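Local coordinates for arginine decarboxylase (PDB 3NZP), which probably catalyses the pyridoxal phosphate-dependent decarboxylation of arginine to agmatine, a step in the biosynthesis of polyamines such as spermidine, at residues E438-N443 / A476-I481; I333-E338 / N508-F513; T130-K135 / T156-N161. All blocks are in the same frame, centred on the assembly; numbering follows the deposited sequence.

Contact 1: E438-N443 / A476-I481; sequences ERYLVN and ASIWDI
R439 lies across one face of the W479 indole, at the place where two short parallel strands meet at the margin of the mixed beta-sheet domain that accompanies the barrel in this class of decarboxylase. The CB of R439 sits over the six-membered ring, 3.4 Å from its centroid and 15° off the ring normal, a CH-pi contact. Bends at chi2 and chi3 keep the arginine chain near the ring, with the guanidinium plane 64° from that of the indole. CG of R439 also lies 3.3 Å from OG of S477. Two residues on, L441 meets the indole differently: its CD1 comes in at the ring edge, near CD1 of W479, and also packs on CG2 of I481, 3.7 Å away. CG of W479 stands between its backbone N and carbonyl carbon (chi1 55°), which brings the ring to R439 and L441. Away from the indole, Y440 touches CB of A476 through the CE1 side of its ring and CG2 of I478 through its CB, while CG2 of V442 packs on CB of I478. The phenol OH of Y440 is bound by the carbonyl of H500. Further out, W479 makes an edge-to-face pair with F204 of the second subunit, and F134 of that subunit packs on L441 and I481, so this side of the sheet is part of the dimer contact. OD1 of D480 accepts a hydrogen bond from L446 N; the D480 side chain is about 8 Å from that of C483, the predicted proton donor. Two backbone bonds hold the strands in parallel register: W479 N gives to Y440 O at 2.9 Å, and V442 N to W479 O at 3.0 Å.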
# COMPACT_ATOMS: atom_id res chain seq x y z
N GLU B 438 21.30 11.22 -14.78
CA GLU B 438 20.17 12.14 -14.59
C GLU B 438 18.98 11.46 -13.92
O GLU B 438 18.78 10.25 -14.03
CB GLU B 438 19.73 12.71 -15.94
CG GLU B 438 20.80 13.50 -16.65
CD GLU B 438 20.31 14.10 -17.94
OE1 GLU B 438 19.77 13.34 -18.78
OE2 GLU B 438 20.46 15.32 -18.13
N ARG B 439 18.18 12.27 -13.22
CA ARG B 439 16.99 11.80 -12.53
C ARG B 439 15.79 12.34 -13.28
O ARG B 439 15.56 13.55 -13.29
CB ARG B 439 16.97 12.33 -11.10
CG ARG B 439 17.95 11.63 -10.18
CD ARG B 439 19.09 12.51 -9.71
NE ARG B 439 19.18 12.49 -8.24
CZ ARG B 439 20.30 12.69 -7.54
NH1 ARG B 439 21.45 12.92 -8.15
NH2 ARG B 439 20.25 12.66 -6.21
N TYR B 440 15.03 11.44 -13.93
CA TYR B 440 13.85 11.84 -14.70
C TYR B 440 12.61 11.90 -13.84
O TYR B 440 12.19 10.90 -13.26
CB TYR B 440 13.61 10.87 -15.86
CG TYR B 440 14.73 10.81 -16.88
CD1 TYR B 440 16.00 10.34 -16.53
CD2 TYR B 440 14.51 11.20 -18.21
CE1 TYR B 440 17.02 10.27 -17.47
CE2 TYR B 440 15.52 11.12 -19.15
CZ TYR B 440 16.78 10.65 -18.78
OH TYR B 440 17.78 10.56 -19.71
N LEU B 441 12.02 13.09 -13.76
CA LEU B 441 10.81 13.32 -12.99
C LEU B 441 9.60 12.98 -13.85
O LEU B 441 9.31 13.69 -14.82
CB LEU B 441 10.76 14.78 -12.57
CG LEU B 441 9.57 15.20 -11.72
CD1 LEU B 441 9.72 14.60 -10.33
CD2 LEU B 441 9.48 16.71 -11.65
N VAL B 442 8.90 11.90 -13.51
CA VAL B 442 7.74 11.46 -14.28
C VAL B 442 6.43 11.89 -13.63
O VAL B 442 6.25 11.76 -12.42
CB VAL B 442 7.68 9.93 -14.44
CG1 VAL B 442 7.05 9.57 -15.78
CG2 VAL B 442 9.07 9.33 -14.32
N ASN B 443 5.52 12.38 -14.46
CA ASN B 443 4.23 12.85 -14.00
C ASN B 443 3.30 11.71 -13.61
O ASN B 443 2.38 11.37 -14.35
CB ASN B 443 3.56 13.68 -15.11
CG ASN B 443 2.37 14.47 -14.61
OD1 ASN B 443 1.65 15.08 -15.40
ND2 ASN B 443 2.15 14.46 -13.29
N ALA B 476 19.91 6.51 -15.76
CA ALA B 476 18.80 7.17 -15.09
C ALA B 476 18.23 6.51 -13.84
O ALA B 476 18.46 5.34 -13.56
CB ALA B 476 17.68 7.39 -16.10
N SER B 477 17.48 7.31 -13.08
CA SER B 477 16.81 6.83 -11.88
C SER B 477 15.56 7.69 -11.79
O SER B 477 15.56 8.74 -11.14
CB SER B 477 17.70 7.03 -10.65
OG SER B 477 18.16 8.35 -10.57
N ILE B 478 14.51 7.25 -12.47
CA ILE B 478 13.24 7.98 -12.52
C ILE B 478 12.48 8.06 -11.21
O ILE B 478 12.32 7.07 -10.51
CB ILE B 478 12.29 7.36 -13.56
CG1 ILE B 478 11.96 5.92 -13.20
CG2 ILE B 478 12.94 7.34 -14.94
CD1 ILE B 478 11.14 5.23 -14.26
N TRP B 479 12.00 9.26 -10.87
CA TRP B 479 11.23 9.45 -9.65
C TRP B 479 9.95 10.23 -9.93
O TRP B 479 9.89 11.05 -10.85
CB TRP B 479 12.08 10.13 -8.57
CG TRP B 479 12.69 11.43 -8.96
CD1 TRP B 479 12.11 12.44 -9.68
CD2 TRP B 479 13.97 11.93 -8.53
NE1 TRP B 479 12.94 13.54 -9.72
CE2 TRP B 479 14.09 13.25 -9.03
CE3 TRP B 479 15.02 11.39 -7.78
CZ2 TRP B 479 15.21 14.04 -8.79
CZ3 TRP B 479 16.14 12.18 -7.54
CH2 TRP B 479 16.23 13.49 -8.04
N ASP B 480 8.91 9.97 -9.14
CA ASP B 480 7.63 10.64 -9.33
C ASP B 480 7.55 11.98 -8.60
O ASP B 480 8.42 12.33 -7.81
CB ASP B 480 6.48 9.74 -8.87
CG ASP B 480 6.37 9.65 -7.36
OD1 ASP B 480 5.46 8.94 -6.87
OD2 ASP B 480 7.19 10.30 -6.66
N ILE B 481 6.48 12.72 -8.87
CA ILE B 481 6.27 14.02 -8.26
C ILE B 481 5.67 13.88 -6.87
O ILE B 481 4.46 14.01 -6.69
CB ILE B 481 5.35 14.88 -9.13
CG1 ILE B 481 4.09 14.08 -9.48
CG2 ILE B 481 6.09 15.33 -10.38
CD1 ILE B 481 2.95 14.88 -10.11

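Contact 2: I333-E338 / N508-F513; sequences IAPVLE and NYFLGF
P335 and F510 meet obliquely on one side of an antiparallel strand pair, CB of the proline 3.4 Å from CE2 of the phenylalanine. CG2 of I333 reaches the same ring at CD2, 3.9 Å away, so the phenyl group packs along both residues; I32 and R39 of helix 31-40 also touch it. With CG anti to its carbonyl carbon (chi1 -58°), F510 brings the CD2-CE2 side of its ring to the proline. The other side carries A334 and L511. There CB of A334 approaches the edge of the F513 ring near its plane, and F513 in turn stacks on F444. V336 and Y509 lie side by side and point the same way, CG2 of the valine 3.5 Å from CD2 of the tyrosine, whose OH is bound to ND1 of H500. Between the strands A334 and L511 form a hydrogen-bonded pair: A334 N bonds to L511 O at 3.0 Å and L511 N to A334 O. V336 N adds a bond of 2.8 Å to Y509 O. Beyond it L337 and E338 both face L441 of strand 438-442, a classic beta bulge within the mixed sheet.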
# COMPACT_ATOMS: atom_id res chain seq x y z
N ILE B 333 1.41 4.92 -18.88
CA ILE B 333 2.26 5.90 -19.57
C ILE B 333 2.31 7.20 -18.79
O ILE B 333 1.27 7.71 -18.36
CB ILE B 333 1.73 6.22 -20.98
CG1 ILE B 333 1.90 5.02 -21.90
CG2 ILE B 333 2.42 7.45 -21.53
CD1 ILE B 333 0.75 4.05 -21.82
N ALA B 334 3.50 7.75 -18.62
CA ALA B 334 3.67 9.01 -17.89
C ALA B 334 4.75 9.86 -18.54
O ALA B 334 5.87 9.40 -18.75
CB ALA B 334 4.03 8.73 -16.45
N PRO B 335 4.43 11.11 -18.90
CA PRO B 335 5.40 12.01 -19.53
C PRO B 335 6.47 12.52 -18.56
O PRO B 335 6.20 12.73 -17.38
CB PRO B 335 4.51 13.14 -20.07
CG PRO B 335 3.44 13.22 -19.05
CD PRO B 335 3.11 11.76 -18.78
N VAL B 336 7.69 12.72 -19.06
CA VAL B 336 8.76 13.20 -18.20
C VAL B 336 8.62 14.70 -18.02
O VAL B 336 8.78 15.45 -18.98
CB VAL B 336 10.15 12.93 -18.79
CG1 VAL B 336 11.21 13.25 -17.74
CG2 VAL B 336 10.27 11.50 -19.24
N LEU B 337 8.33 15.14 -16.80
CA LEU B 337 8.18 16.56 -16.50
C LEU B 337 9.49 17.31 -16.51
O LEU B 337 9.66 18.23 -17.30
CB LEU B 337 7.50 16.74 -15.16
CG LEU B 337 6.16 16.03 -15.06
CD1 LEU B 337 5.60 16.11 -13.64
CD2 LEU B 337 5.22 16.67 -16.06
N GLU B 338 10.41 16.96 -15.62
CA GLU B 338 11.70 17.65 -15.59
C GLU B 338 12.86 16.67 -15.69
O GLU B 338 12.68 15.46 -15.56
CB GLU B 338 11.86 18.50 -14.33
CG GLU B 338 11.25 19.90 -14.42
CD GLU B 338 11.52 20.72 -13.17
OE1 GLU B 338 10.91 20.43 -12.11
OE2 GLU B 338 12.34 21.66 -13.24
N ASN B 508 8.74 15.99 -26.40
CA ASN B 508 8.02 15.18 -25.42
C ASN B 508 8.67 13.83 -25.24
O ASN B 508 9.08 13.19 -26.20
CB ASN B 508 6.56 15.02 -25.85
CG ASN B 508 5.68 16.14 -25.32
OD1 ASN B 508 4.58 16.38 -25.83
ND2 ASN B 508 6.16 16.82 -24.28
N TYR B 509 8.78 13.40 -23.98
CA TYR B 509 9.41 12.12 -23.67
C TYR B 509 8.54 11.36 -22.69
O TYR B 509 8.44 11.74 -21.52
CB TYR B 509 10.79 12.36 -23.07
CG TYR B 509 11.68 11.14 -23.08
CD1 TYR B 509 11.86 10.40 -24.25
CD2 TYR B 509 12.38 10.76 -21.94
CE1 TYR B 509 12.71 9.30 -24.28
CE2 TYR B 509 13.24 9.65 -21.97
CZ TYR B 509 13.40 8.93 -23.15
OH TYR B 509 14.24 7.85 -23.20
N PHE B 510 7.91 10.29 -23.17
CA PHE B 510 7.04 9.47 -22.33
C PHE B 510 7.66 8.15 -21.89
O PHE B 510 8.38 7.49 -22.65
CB PHE B 510 5.73 9.16 -23.06
CG PHE B 510 4.95 10.37 -23.48
CD1 PHE B 510 5.20 10.97 -24.70
CD2 PHE B 510 3.96 10.89 -22.66
CE1 PHE B 510 4.46 12.09 -25.10
CE2 PHE B 510 3.22 12.01 -23.05
CZ PHE B 510 3.47 12.61 -24.28
N LEU B 511 7.39 7.76 -20.65
CA LEU B 511 7.88 6.50 -20.14
C LEU B 511 6.72 5.53 -20.00
O LEU B 511 5.57 5.94 -19.80
CB LEU B 511 8.56 6.70 -18.78
CG LEU B 511 9.91 7.41 -18.87
CD1 LEU B 511 10.57 7.42 -17.50
CD2 LEU B 511 10.80 6.69 -19.88
N GLY B 512 7.02 4.25 -20.12
CA GLY B 512 5.99 3.24 -20.01
C GLY B 512 6.29 2.22 -18.94
O GLY B 512 7.40 1.68 -18.87
N PHE B 513 5.31 1.94 -18.10
CA PHE B 513 5.47 0.96 -17.05
C PHE B 513 4.54 -0.18 -17.42
O PHE B 513 3.32 -0.01 -17.43
CB PHE B 513 5.10 1.57 -15.73
CG PHE B 513 5.89 2.80 -15.41
CD1 PHE B 513 7.08 2.70 -14.69
CD2 PHE B 513 5.46 4.05 -15.84
CE1 PHE B 513 7.82 3.83 -14.39
CE2 PHE B 513 6.20 5.19 -15.56
CZ PHE B 513 7.39 5.08 -14.83

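Contact 3: T130-K135 / T156-N161; sequences TVNGFK and TIEGLN
The K135 chain runs extended through chi2 and chi3 and bends at chi4 (-68°), which brings its amino group back to V131 O, within the turn that follows strand 128-131. E158 bends instead at chi2 (-68°) and folds its carboxylate toward the same turn from the other segment. CE of K135 lies near T156 O, and NZ bonds to V131 O at 2.7 Å from well above the carbonyl plane. V131 O also accepts from T156 N at 3.1 Å, the bond that carries the barrel pairing to the ends of the two strands; one carbonyl therefore serves two donors. E158 OE2 makes a weak bond to G133 N, while CG of E158 lies beside G133 O. The backbone angles of G133, with phi 100°, are those that suit a glycine. OE2 stands 5.0 Å from K135 NZ, too far to touch, yet the opposite charges probably favour each other. The other oxygen of E158 forms a salt bridge with R183, the firmer hold on the carboxylate beside the weak bond to G133 N. N132 crosses T156 obliquely, its OD1 3.3 Å from CB of the threonine, while its ND2 is bound by E109. N132 belongs to the pyridoxal phosphate pocket, and its side chain comes within about 3 Å of the bound cofactor; C483 of the second subunit, the predicted proton donor, packs against it, which places this loop at an active site shared between subunits. In the TIM barrel the contact joins the C-terminal ends of adjacent strands 128-131 and 152-157 of a beta-alpha-beta unit. Helix 137-148 connects them, and G159 is the N-cap of helix 160-170, whose E162 binds the backbone N of both K135 and E158.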
# COMPACT_ATOMS: atom_id res chain seq x y z
N THR B 130 -16.40 -19.66 -8.23
CA THR B 130 -15.92 -20.23 -6.97
C THR B 130 -15.95 -19.11 -5.95
O THR B 130 -15.84 -17.93 -6.30
CB THR B 130 -14.48 -20.79 -7.08
OG1 THR B 130 -13.63 -19.84 -7.74
CG2 THR B 130 -14.46 -22.11 -7.86
N VAL B 131 -16.12 -19.48 -4.68
CA VAL B 131 -16.17 -18.50 -3.60
C VAL B 131 -15.27 -18.90 -2.43
O VAL B 131 -15.54 -19.87 -1.72
CB VAL B 131 -17.63 -18.33 -3.07
CG1 VAL B 131 -17.68 -17.19 -2.08
CG2 VAL B 131 -18.59 -18.08 -4.21
N ASN B 132 -14.20 -18.14 -2.22
CA ASN B 132 -13.29 -18.43 -1.12
C ASN B 132 -13.43 -17.38 -0.03
O ASN B 132 -14.17 -16.41 -0.20
CB ASN B 132 -11.85 -18.46 -1.64
CG ASN B 132 -11.63 -19.60 -2.60
OD1 ASN B 132 -11.84 -20.77 -2.25
ND2 ASN B 132 -11.19 -19.28 -3.82
N GLY B 133 -12.74 -17.57 1.08
CA GLY B 133 -12.83 -16.60 2.17
C GLY B 133 -13.76 -17.06 3.28
O GLY B 133 -14.43 -18.08 3.16
N PHE B 134 -13.80 -16.29 4.36
CA PHE B 134 -14.66 -16.62 5.49
C PHE B 134 -16.06 -16.18 5.17
O PHE B 134 -16.27 -15.11 4.60
CB PHE B 134 -14.13 -15.95 6.75
CG PHE B 134 -12.76 -16.43 7.13
CD1 PHE B 134 -12.58 -17.66 7.75
CD2 PHE B 134 -11.64 -15.68 6.78
CE1 PHE B 134 -11.31 -18.15 8.01
CE2 PHE B 134 -10.36 -16.16 7.04
CZ PHE B 134 -10.20 -17.40 7.66
N LYS B 135 -17.04 -16.98 5.56
CA LYS B 135 -18.42 -16.65 5.24
C LYS B 135 -19.35 -16.61 6.42
O LYS B 135 -19.18 -17.34 7.39
CB LYS B 135 -18.94 -17.66 4.22
CG LYS B 135 -17.90 -18.04 3.17
CD LYS B 135 -18.29 -19.29 2.42
CE LYS B 135 -17.09 -19.93 1.77
NZ LYS B 135 -16.56 -19.08 0.68
N THR B 156 -16.54 -22.77 -1.38
CA THR B 156 -15.41 -23.48 -0.81
C THR B 156 -15.31 -23.24 0.70
O THR B 156 -15.07 -22.11 1.14
CB THR B 156 -14.10 -23.04 -1.49
OG1 THR B 156 -14.16 -23.34 -2.89
CG2 THR B 156 -12.92 -23.75 -0.88
N ILE B 157 -15.49 -24.30 1.49
CA ILE B 157 -15.43 -24.23 2.96
C ILE B 157 -14.00 -24.05 3.48
O ILE B 157 -13.08 -24.72 3.03
CB ILE B 157 -16.02 -25.53 3.62
CG1 ILE B 157 -17.54 -25.46 3.61
CG2 ILE B 157 -15.55 -25.68 5.05
CD1 ILE B 157 -18.13 -25.56 2.24
N GLU B 158 -13.83 -23.14 4.43
CA GLU B 158 -12.53 -22.87 5.01
C GLU B 158 -12.41 -23.59 6.35
O GLU B 158 -11.31 -23.84 6.84
CB GLU B 158 -12.35 -21.37 5.22
CG GLU B 158 -12.65 -20.52 4.00
CD GLU B 158 -11.62 -20.72 2.90
OE1 GLU B 158 -10.42 -20.74 3.24
OE2 GLU B 158 -12.01 -20.84 1.72
N GLY B 159 -13.56 -23.90 6.95
CA GLY B 159 -13.60 -24.59 8.23
C GLY B 159 -14.91 -25.33 8.45
O GLY B 159 -15.94 -24.96 7.89
N LEU B 160 -14.87 -26.39 9.26
CA LEU B 160 -16.07 -27.19 9.56
C LEU B 160 -17.27 -26.33 9.89
O LEU B 160 -18.40 -26.60 9.46
CB LEU B 160 -15.80 -28.16 10.70
CG LEU B 160 -15.48 -29.59 10.26
CD1 LEU B 160 -14.41 -29.61 9.18
CD2 LEU B 160 -15.02 -30.38 11.47
N ASN B 161 -17.03 -25.28 10.67
CA ASN B 161 -18.08 -24.37 11.05
C ASN B 161 -18.90 -23.88 9.86
O ASN B 161 -20.12 -23.91 9.88
CB ASN B 161 -17.48 -23.18 11.77
CG ASN B 161 -18.14 -22.94 13.09
OD1 ASN B 161 -18.04 -23.77 14.01
ND2 ASN B 161 -18.84 -21.80 13.21

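How the contacts relate
Following the chain from the N terminus, contact 3 closes first, a short loop of 20 residues around helix 137-148 within the barrel. The chain then completes the barrel and enters strand 330-341, where contact 2 opens; it closes only 169 residues later, at 508-513. Contact 1 opens and closes within that span, joining 438-443 to 476-481. Contacts 1 and 2 are adjoining parts of one mixed sheet, their centres 9 Å apart, joined where L337 N probably bonds to L441 O at 2.6 Å. Contact 3 lies about 45 Å from both, centre to centre, but contacts 1 and 3 both reach the second subunit, so the barrel of one subunit meets the sheet of the other.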